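Local coordinates for protein rhamnogalacturonan endolyase YesW (Bacillus subtilis, PDB 2ZUX) that cleaves the rhamnogalacturonan backbone of plant cell-wall pectin by endo-type beta-elimination, as a secreted calcium-binding beta-propeller lyase of polysaccharide lyase family 11, at residues D121-G126 and A155-G160; Y184-D187 and A192-A195; N433-L436 and V442-G445. All blocks are in the same frame, centred on the assembly; numbering follows the deposited sequence.

Following the chain from the N terminus, contact 1 closes a long loop, joining the calcium loop between strands 109-120 and 129-136 to the end of strand 152-156, the neighbour of 129-136 in the same propeller sheet. Contact 2 then closes the much shorter loop between strands 182-184 and 193-198, again round a calcium ion, at the first hairpin of the next sheet. Contact 3 closes the turn after the edge strand 435-437. The three follow in series, none nested or crossing. Contacts 1 and 2 touch, Asp121 O lying 2.9 Å from Ala192 N, probably hydrogen-bonded; contact 3 sits across the chain's centre, its centre about 43 Å from that of contact 1.

Contact 1: D121-G126 and A155-G160; sequences DVDGDG and AYKLDG. With CA (calcium ion), chain H.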
ATOM      1  N   ASP A 121      -9.650   3.443  -9.187  1.00 10.88           N
ATOM      2  CA  ASP A 121     -10.479   3.364 -10.372  1.00 10.77           C
ATOM      3  C   ASP A 121     -10.944   4.784 -10.667  1.00 11.11           C
ATOM      4  O   ASP A 121     -11.874   5.279 -10.033  1.00 11.16           O
ATOM      5  CB  ASP A 121     -11.657   2.428 -10.125  1.00 10.92           C
ATOM      6  CG  ASP A 121     -12.568   2.298 -11.321  1.00 11.40           C
ATOM      7  OD1 ASP A 121     -12.163   2.662 -12.444  1.00 11.21           O
ATOM      8  OD2 ASP A 121     -13.697   1.806 -11.124  1.00 12.53           O
ATOM      9  N   VAL A 122     -10.253   5.448 -11.589  1.00 12.06           N
ATOM     10  CA  VAL A 122     -10.495   6.871 -11.821  1.00 12.74           C
ATOM     11  C   VAL A 122     -11.715   7.157 -12.695  1.00 13.27           C
ATOM     12  O   VAL A 122     -12.223   8.285 -12.695  1.00 13.32           O
ATOM     13  CB  VAL A 122      -9.259   7.601 -12.383  1.00 12.82           C
ATOM     14  CG1 VAL A 122      -8.044   7.367 -11.477  1.00 12.99           C
ATOM     15  CG2 VAL A 122      -8.975   7.182 -13.826  1.00 13.55           C
ATOM     16  N   ASP A 123     -12.178   6.151 -13.430  1.00 13.63           N
ATOM     17  CA  ASP A 123     -13.310   6.337 -14.345  1.00 14.53           C
ATOM     18  C   ASP A 123     -14.538   5.509 -13.971  1.00 15.08           C
ATOM     19  O   ASP A 123     -15.585   5.622 -14.614  1.00 15.92           O
ATOM     20  CB  ASP A 123     -12.903   6.134 -15.818  1.00 14.65           C
ATOM     21  CG  ASP A 123     -12.246   4.791 -16.090  1.00 15.89           C
ATOM     22  OD1 ASP A 123     -11.976   4.011 -15.151  1.00 14.06           O
ATOM     23  OD2 ASP A 123     -11.969   4.513 -17.275  1.00 20.02           O
ATOM     24  N   GLY A 124     -14.417   4.690 -12.930  1.00 15.10           N
ATOM     25  CA  GLY A 124     -15.573   4.017 -12.339  1.00 15.74           C
ATOM     26  C   GLY A 124     -16.073   2.770 -13.046  1.00 15.91           C
ATOM     27  O   GLY A 124     -17.230   2.379 -12.858  1.00 17.51           O
ATOM     28  N   ASP A 125     -15.214   2.126 -13.831  1.00 15.19           N
ATOM     29  CA  ASP A 125     -15.622   0.917 -14.557  1.00 14.78           C
ATOM     30  C   ASP A 125     -15.295  -0.378 -13.807  1.00 14.66           C
ATOM     31  O   ASP A 125     -15.554  -1.477 -14.301  1.00 15.06           O
ATOM     32  CB  ASP A 125     -15.014   0.889 -15.961  1.00 14.99           C
ATOM     33  CG  ASP A 125     -13.504   0.717 -15.951  1.00 15.00           C
ATOM     34  OD1 ASP A 125     -12.855   0.961 -14.903  1.00 13.82           O
ATOM     35  OD2 ASP A 125     -12.947   0.327 -16.996  1.00 16.59           O
ATOM     36  N   GLY A 126     -14.718  -0.249 -12.617  1.00 13.50           N
ATOM     37  CA  GLY A 126     -14.399  -1.421 -11.817  1.00 13.32           C
ATOM     38  C   GLY A 126     -13.059  -2.079 -12.107  1.00 12.60           C
ATOM     39  O   GLY A 126     -12.776  -3.150 -11.554  1.00 13.02           O
ATOM     40  N   ALA A 155      -0.851   8.865 -14.361  1.00 10.56           N
ATOM     41  CA  ALA A 155      -1.898   7.844 -14.314  1.00 10.74           C
ATOM     42  C   ALA A 155      -1.905   7.057 -15.609  1.00 10.91           C
ATOM     43  O   ALA A 155      -1.911   7.652 -16.691  1.00 11.07           O
ATOM     44  CB  ALA A 155      -3.254   8.467 -14.084  1.00 11.59           C
ATOM     45  N   TYR A 156      -1.926   5.730 -15.485  1.00 10.49           N
ATOM     46  CA  TYR A 156      -2.030   4.827 -16.639  1.00 11.02           C
ATOM     47  C   TYR A 156      -3.210   3.882 -16.499  1.00 11.51           C
ATOM     48  O   TYR A 156      -3.461   3.331 -15.422  1.00 11.44           O
ATOM     49  CB  TYR A 156      -0.765   3.972 -16.787  1.00 11.54           C
ATOM     50  CG  TYR A 156       0.454   4.770 -17.131  1.00 11.14           C
ATOM     51  CD1 TYR A 156       0.793   5.010 -18.462  1.00 11.66           C
ATOM     52  CD2 TYR A 156       1.273   5.297 -16.129  1.00 11.58           C
ATOM     53  CE1 TYR A 156       1.905   5.765 -18.788  1.00 11.86           C
ATOM     54  CE2 TYR A 156       2.381   6.052 -16.446  1.00 11.67           C
ATOM     55  CZ  TYR A 156       2.697   6.274 -17.777  1.00 12.07           C
ATOM     56  OH  TYR A 156       3.802   7.032 -18.093  1.00 11.94           O
ATOM     57  N   LYS A 157      -3.927   3.683 -17.600  1.00 12.05           N
ATOM     58  CA  LYS A 157      -4.828   2.548 -17.703  1.00 12.33           C
ATOM     59  C   LYS A 157      -3.991   1.304 -17.955  1.00 12.77           C
ATOM     60  O   LYS A 157      -2.860   1.399 -18.437  1.00 12.70           O
ATOM     61  CB  LYS A 157      -5.824   2.751 -18.842  1.00 12.87           C
ATOM     62  CG  LYS A 157      -6.840   3.825 -18.550  1.00 14.34           C
ATOM     63  CD  LYS A 157      -7.860   3.946 -19.673  1.00 18.50           C
ATOM     64  CE  LYS A 157      -9.154   4.531 -19.150  1.00 21.47           C
ATOM     65  NZ  LYS A 157      -9.839   3.586 -18.215  1.00 24.98           N
ATOM     66  N   LEU A 158      -4.541   0.134 -17.642  1.00 13.49           N
ATOM     67  CA  LEU A 158      -3.800  -1.110 -17.841  1.00 14.60           C
ATOM     68  C   LEU A 158      -3.485  -1.369 -19.319  1.00 15.33           C
ATOM     69  O   LEU A 158      -2.528  -2.075 -19.634  1.00 15.75           O
ATOM     70  CB  LEU A 158      -4.529  -2.301 -17.207  1.00 14.47           C
ATOM     71  CG  LEU A 158      -4.832  -2.180 -15.708  1.00 14.89           C
ATOM     72  CD1 LEU A 158      -5.340  -3.525 -15.192  1.00 15.87           C
ATOM     73  CD2 LEU A 158      -3.620  -1.702 -14.893  1.00 15.16           C
ATOM     74  N   ASP A 159      -4.242  -0.743 -20.222  1.00 16.39           N
ATOM     75  CA  ASP A 159      -3.980  -0.901 -21.657  1.00 17.49           C
ATOM     76  C   ASP A 159      -2.823  -0.021 -22.151  1.00 17.76           C
ATOM     77  O   ASP A 159      -2.477  -0.041 -23.337  1.00 18.85           O
ATOM     78  CB  ASP A 159      -5.259  -0.700 -22.487  1.00 18.07           C
ATOM     79  CG  ASP A 159      -5.711   0.754 -22.567  1.00 19.12           C
ATOM     80  OD1 ASP A 159      -5.074   1.647 -21.974  1.00 18.23           O
ATOM     81  OD2 ASP A 159      -6.723   1.010 -23.252  1.00 21.99           O
ATOM     82  N   GLY A 160      -2.224   0.739 -21.238  1.00 17.37           N
ATOM     83  CA  GLY A 160      -1.088   1.591 -21.567  1.00 17.19           C
ATOM     84  C   GLY A 160      -1.429   3.046 -21.831  1.00 16.77           C
ATOM     85  O   GLY A 160      -0.526   3.856 -22.017  1.00 17.57           O
TER
HETATM   86 CA    CA H 634     -10.879   2.126 -14.391  1.00 11.75          CA
HETATM   87  O   HOH W   1     -10.534   0.958 -16.441  1.00 18.77           O
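Lys157 reaches across to Asp123 and closes the contact with one salt bridge, NZ to OD2 at 2.5 Å, a short bond. The ammonium comes to the syn side of the carboxylate, 34° out of its plane. A bend at the last torsion of the lysine (chi4 -68°) turns NZ toward the acid.

The tight part lies behind this bridge. Asp123 turns OD1 inward to a calcium ion at 2.3 Å, so that its two oxygens serve metal and lysine separately. Asp121 OD1 and Asp125 OD1 also bind the ion, with Gln127 O, both oxygens of Glu129 and a water completing seven ligands. Asp121 carries a second duty: its OD2 accepts Gly126 N at 2.7 Å, met from above the carboxylate plane, while OD1 takes weak bonds from the amides of Gly124 and Asp125. The loop is thus wrapped round its first aspartate.

On the solvent side the packing is thin. Asp125 is exposed, and its OD2 accepts a bond of 2.6 Å from the calcium-bound water instead of meeting the lysine, whose NZ stays 4.7 Å away. Beyond Lys157 the chain leaves in a type I turn closed by Gly160 N on Lys157 O, while Leu158 packs on Leu130 and Gln127.

Chemically, the lysine probably offsets part of the negative charge that four acidic side chains gather round one divalent ion, and its pull on OD2 probably helps fix the rotation of the Asp123 carboxylate with OD1 facing the metal.

Contact 2: Y184-D187 and A192-A195; sequences YDLD and AEVA. With CA (calcium ion), chain G.
Glu193, which loses the most surface to the other segment, arches back over the loop and takes a calcium ion with both carboxylate oxygens, OE1 and OE2 each at 2.5 Å. A bend at its second torsion (chi2 -78°) carries the chain past Tyr184 O, with Glu193 CG 3.5 Å from it, and on to the metal. OE1 also accepts two loop amides: Asp187 N comes in nearly along the C-O axis at 3.3 Å, whereas the shorter bond from Leu186 N is weak because of its angle.

Tyr184 pairs with Glu193 in an antiparallel hydrogen-bonded pair. Its N gives a bond of 3.0 Å to Glu193 O in the carbonyl plane; the return bond, from Glu193 N to Tyr184 O, arrives well above the plane of the tyrosine's own carbonyl. The tyrosine ring packs on Ile272 and Leu549, and its OH bonds Tyr274.

Leu186 lends its backbone to the glutamate and sends its side chain onto Ile272 and Phe299. The neighbouring Asp185 and Asp187 bind the ion through OD1 at 2.4 and 2.3 Å, their carboxylate planes turned 72° and 77° from that of Glu193. Asp185 OD2 holds Gly190 N across the loop.

With Asp189 OD1, Lys191 O and a water, the ion has seven ligands. This is an Asp-rich, EF-hand-like calcium loop of DxDxDG type, closed by a bidentate glutamate and set here in a beta hairpin of the propeller.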
ATOM      1  N   TYR A 184      -7.823   7.540  -3.812  1.00  9.66           N
ATOM      2  CA  TYR A 184      -9.020   6.998  -3.184  1.00  9.64           C
ATOM      3  C   TYR A 184     -10.228   7.771  -3.648  1.00  9.81           C
ATOM      4  O   TYR A 184     -10.125   8.946  -3.991  1.00 10.00           O
ATOM      5  CB  TYR A 184      -8.918   7.094  -1.647  1.00  9.88           C
ATOM      6  CG  TYR A 184      -9.587   5.924  -0.961  1.00  9.64           C
ATOM      7  CD1 TYR A 184      -8.914   4.717  -0.803  1.00  9.46           C
ATOM      8  CD2 TYR A 184     -10.900   6.014  -0.485  1.00 10.56           C
ATOM      9  CE1 TYR A 184      -9.518   3.634  -0.196  1.00 10.10           C
ATOM     10  CE2 TYR A 184     -11.519   4.920   0.120  1.00 10.12           C
ATOM     11  CZ  TYR A 184     -10.816   3.736   0.267  1.00  9.99           C
ATOM     12  OH  TYR A 184     -11.392   2.627   0.852  1.00 11.03           O
ATOM     13  N   ASP A 185     -11.377   7.098  -3.646  1.00  9.86           N
ATOM     14  CA  ASP A 185     -12.647   7.781  -3.871  1.00 10.71           C
ATOM     15  C   ASP A 185     -13.072   8.433  -2.556  1.00 10.84           C
ATOM     16  O   ASP A 185     -13.832   7.852  -1.779  1.00 11.39           O
ATOM     17  CB  ASP A 185     -13.706   6.804  -4.377  1.00 10.56           C
ATOM     18  CG  ASP A 185     -15.037   7.466  -4.651  1.00 10.91           C
ATOM     19  OD1 ASP A 185     -15.095   8.712  -4.730  1.00 10.81           O
ATOM     20  OD2 ASP A 185     -16.028   6.708  -4.773  1.00 11.43           O
ATOM     21  N   LEU A 186     -12.567   9.641  -2.310  1.00 11.40           N
ATOM     22  CA  LEU A 186     -12.816  10.352  -1.062  1.00 12.04           C
ATOM     23  C   LEU A 186     -14.251  10.829  -0.916  1.00 12.60           C
ATOM     24  O   LEU A 186     -14.772  10.857   0.199  1.00 12.11           O
ATOM     25  CB  LEU A 186     -11.875  11.554  -0.927  1.00 12.66           C
ATOM     26  CG  LEU A 186     -10.421  11.236  -0.569  1.00 13.95           C
ATOM     27  CD1 LEU A 186      -9.539  12.453  -0.824  1.00 15.41           C
ATOM     28  CD2 LEU A 186     -10.291  10.767   0.869  1.00 15.52           C
ATOM     29  N   ASP A 187     -14.880  11.223  -2.022  1.00 13.24           N
ATOM     30  CA  ASP A 187     -16.227  11.818  -1.946  1.00 14.23           C
ATOM     31  C   ASP A 187     -17.374  10.835  -2.209  1.00 14.68           C
ATOM     32  O   ASP A 187     -18.543  11.181  -1.993  1.00 15.15           O
ATOM     33  CB  ASP A 187     -16.346  13.086  -2.810  1.00 14.50           C
ATOM     34  CG  ASP A 187     -16.149  12.823  -4.288  1.00 15.46           C
ATOM     35  OD1 ASP A 187     -15.935  11.662  -4.689  1.00 13.85           O
ATOM     36  OD2 ASP A 187     -16.208  13.803  -5.063  1.00 17.68           O
ATOM     37  N   ALA A 192     -11.989   7.486  -8.211  1.00 11.54           N
ATOM     38  CA  ALA A 192     -10.865   7.881  -7.361  1.00 11.58           C
ATOM     39  C   ALA A 192     -10.343   9.265  -7.694  1.00 11.45           C
ATOM     40  O   ALA A 192     -10.333   9.683  -8.859  1.00 11.88           O
ATOM     41  CB  ALA A 192      -9.744   6.878  -7.479  1.00 12.18           C
ATOM     42  N   GLU A 193      -9.933   9.979  -6.648  1.00 11.35           N
ATOM     43  CA  GLU A 193      -9.113  11.171  -6.815  1.00 11.40           C
ATOM     44  C   GLU A 193      -7.723  10.932  -6.231  1.00 10.99           C
ATOM     45  O   GLU A 193      -7.447   9.872  -5.647  1.00 10.81           O
ATOM     46  CB  GLU A 193      -9.769  12.433  -6.234  1.00 12.89           C
ATOM     47  CG  GLU A 193     -10.718  12.232  -5.073  1.00 13.22           C
ATOM     48  CD  GLU A 193     -12.106  11.728  -5.475  1.00 12.53           C
ATOM     49  OE1 GLU A 193     -12.795  11.228  -4.572  1.00 12.95           O
ATOM     50  OE2 GLU A 193     -12.512  11.804  -6.666  1.00 13.16           O
ATOM     51  N   VAL A 194      -6.841  11.903  -6.432  1.00 10.60           N
ATOM     52  CA  VAL A 194      -5.457  11.801  -5.982  1.00 10.85           C
ATOM     53  C   VAL A 194      -5.143  13.027  -5.135  1.00 10.96           C
ATOM     54  O   VAL A 194      -5.340  14.154  -5.587  1.00 11.30           O
ATOM     55  CB  VAL A 194      -4.471  11.698  -7.184  1.00 10.90           C
ATOM     56  CG1 VAL A 194      -3.041  11.532  -6.691  1.00 11.68           C
ATOM     57  CG2 VAL A 194      -4.848  10.548  -8.124  1.00 11.79           C
ATOM     58  N   ALA A 195      -4.672  12.812  -3.908  1.00 10.53           N
ATOM     59  CA  ALA A 195      -4.391  13.921  -3.001  1.00 10.30           C
ATOM     60  C   ALA A 195      -2.958  13.861  -2.520  1.00 10.07           C
ATOM     61  O   ALA A 195      -2.451  12.784  -2.194  1.00 10.21           O
ATOM     62  CB  ALA A 195      -5.332  13.899  -1.808  1.00 10.75           C
TER
HETATM   63 CA    CA G 633     -14.588  10.582  -6.206  1.00 11.95          CA
HETATM   64  O   HOH W   2     -14.906  12.053  -8.139  1.00 23.66           O

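Contact 3: N433-L436 and V442-G445; sequences NGSL and VKIG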
ATOM      1  N   ASN A 433      15.902  -9.172  13.562  1.00 13.29           N
ATOM      2  CA  ASN A 433      17.204  -9.296  14.236  1.00 14.33           C
ATOM      3  C   ASN A 433      17.713 -10.741  14.262  1.00 15.08           C
ATOM      4  O   ASN A 433      18.349 -11.160  15.227  1.00 15.28           O
ATOM      5  CB  ASN A 433      17.146  -8.689  15.653  1.00 14.85           C
ATOM      6  CG  ASN A 433      18.528  -8.341  16.206  1.00 16.57           C
ATOM      7  OD1 ASN A 433      19.414  -7.912  15.474  1.00 19.08           O
ATOM      8  ND2 ASN A 433      18.701  -8.518  17.506  1.00 18.90           N
ATOM      9  N   GLY A 434      17.424 -11.490  13.197  1.00 15.52           N
ATOM     10  CA  GLY A 434      17.997 -12.822  13.020  1.00 16.01           C
ATOM     11  C   GLY A 434      17.290 -13.969  13.723  1.00 15.75           C
ATOM     12  O   GLY A 434      17.783 -15.098  13.701  1.00 16.56           O
ATOM     13  N   SER A 435      16.141 -13.691  14.341  1.00 14.89           N
ATOM     14  CA  SER A 435      15.332 -14.736  14.981  1.00 14.30           C
ATOM     15  C   SER A 435      13.886 -14.730  14.498  1.00 13.20           C
ATOM     16  O   SER A 435      13.320 -13.670  14.209  1.00 12.15           O
ATOM     17  CB  SER A 435      15.360 -14.589  16.499  1.00 14.78           C
ATOM     18  OG  SER A 435      16.625 -14.963  17.017  1.00 16.26           O
ATOM     19  N   LEU A 436      13.315 -15.930  14.436  1.00 12.09           N
ATOM     20  CA  LEU A 436      11.932 -16.174  14.055  1.00 11.95           C
ATOM     21  C   LEU A 436      11.141 -16.557  15.303  1.00 11.84           C
ATOM     22  O   LEU A 436      11.611 -17.365  16.108  1.00 11.60           O
ATOM     23  CB  LEU A 436      11.872 -17.319  13.040  1.00 11.91           C
ATOM     24  CG  LEU A 436      10.486 -17.774  12.577  1.00 11.60           C
ATOM     25  CD1 LEU A 436       9.774 -16.647  11.828  1.00 11.36           C
ATOM     26  CD2 LEU A 436      10.615 -19.019  11.715  1.00 12.90           C
ATOM     27  N   VAL A 442       7.547 -17.235  21.135  1.00 12.86           N
ATOM     28  CA  VAL A 442       8.404 -18.414  21.266  1.00 12.95           C
ATOM     29  C   VAL A 442       9.346 -18.506  20.066  1.00 13.17           C
ATOM     30  O   VAL A 442       8.888 -18.547  18.925  1.00 12.57           O
ATOM     31  CB  VAL A 442       7.549 -19.703  21.401  1.00 13.04           C
ATOM     32  CG1 VAL A 442       8.428 -20.948  21.397  1.00 13.75           C
ATOM     33  CG2 VAL A 442       6.707 -19.644  22.659  1.00 13.38           C
ATOM     34  N   LYS A 443      10.656 -18.523  20.317  1.00 13.20           N
ATOM     35  CA  LYS A 443      11.623 -18.601  19.230  1.00 13.90           C
ATOM     36  C   LYS A 443      11.517 -19.953  18.536  1.00 14.14           C
ATOM     37  O   LYS A 443      11.480 -20.998  19.195  1.00 14.29           O
ATOM     38  CB  LYS A 443      13.045 -18.342  19.728  1.00 14.11           C
ATOM     39  CG  LYS A 443      14.081 -18.369  18.606  1.00 15.78           C
ATOM     40  CD  LYS A 443      15.432 -17.831  19.058  1.00 18.19           C
ATOM     41  CE  LYS A 443      16.565 -18.412  18.217  1.00 21.08           C
ATOM     42  NZ  LYS A 443      16.649 -17.823  16.861  1.00 22.76           N
ATOM     43  N   ILE A 444      11.443 -19.920  17.211  1.00 14.10           N
ATOM     44  CA  ILE A 444      11.300 -21.116  16.392  1.00 14.87           C
ATOM     45  C   ILE A 444      12.624 -21.417  15.699  1.00 15.80           C
ATOM     46  O   ILE A 444      13.098 -20.624  14.877  1.00 16.26           O
ATOM     47  CB  ILE A 444      10.207 -20.932  15.313  1.00 14.24           C
ATOM     48  CG1 ILE A 444       8.861 -20.575  15.955  1.00 13.93           C
ATOM     49  CG2 ILE A 444      10.109 -22.185  14.419  1.00 14.64           C
ATOM     50  CD1 ILE A 444       7.826 -20.059  14.959  1.00 14.00           C
ATOM     51  N   GLY A 445      13.227 -22.554  16.042  1.00 17.11           N
ATOM     52  CA  GLY A 445      14.499 -22.966  15.442  1.00 18.35           C
ATOM     53  C   GLY A 445      15.595 -21.935  15.627  1.00 19.03           C
ATOM     54  O   GLY A 445      15.627 -21.225  16.634  1.00 19.10           O
TER
HETATM   55  O   HOH W   3      18.692 -17.206  15.316  1.00 33.83           O
HETATM   56  O   HOH W   4      14.907 -18.359  14.769  1.00 14.34           O
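This turn belongs to the outer edge of a beta-propeller sheet, where strand 435-437 is the last of three strands and the chain doubles back beside it through residues 442-445. One backbone bond joins the two: Ile444 N gives its hydrogen to Leu436 O at 2.8 Å, nearly straight at 174°. Beside it Lys443 CA makes a C-H...O contact with the same oxygen at 3.4 Å.

On the buried side, Leu436 meets Ile444 obliquely, with CD2 lying 4.1 Å from Ile444 CB. Leu436 has CG anti to the backbone N (chi1 177°), which brings CD2 up to CB and CG2 of Ile444. Both side chains also rest on Glu429, a calcium ligand, and Ile444 adds Tyr425, another ligand of that ion, so the apolar pair packs against the surroundings of the metal site.

The other side is polar and exposed. Lys443 runs extended along the edge, then bends at chi4 (75°) to give NZ to Ser435 OG at 2.9 Å. An alanine in place of Ser435 would remove this acceptor and is likely to leave the lysine amine to its waters and freer to move. One of those waters joins NZ to Gly434 O. The second accepts from Lys443 NZ at 2.8 Å and from Leu436 N at 2.9 Å, and probably donates to Ile444 O, bridging the strand to the returning chain.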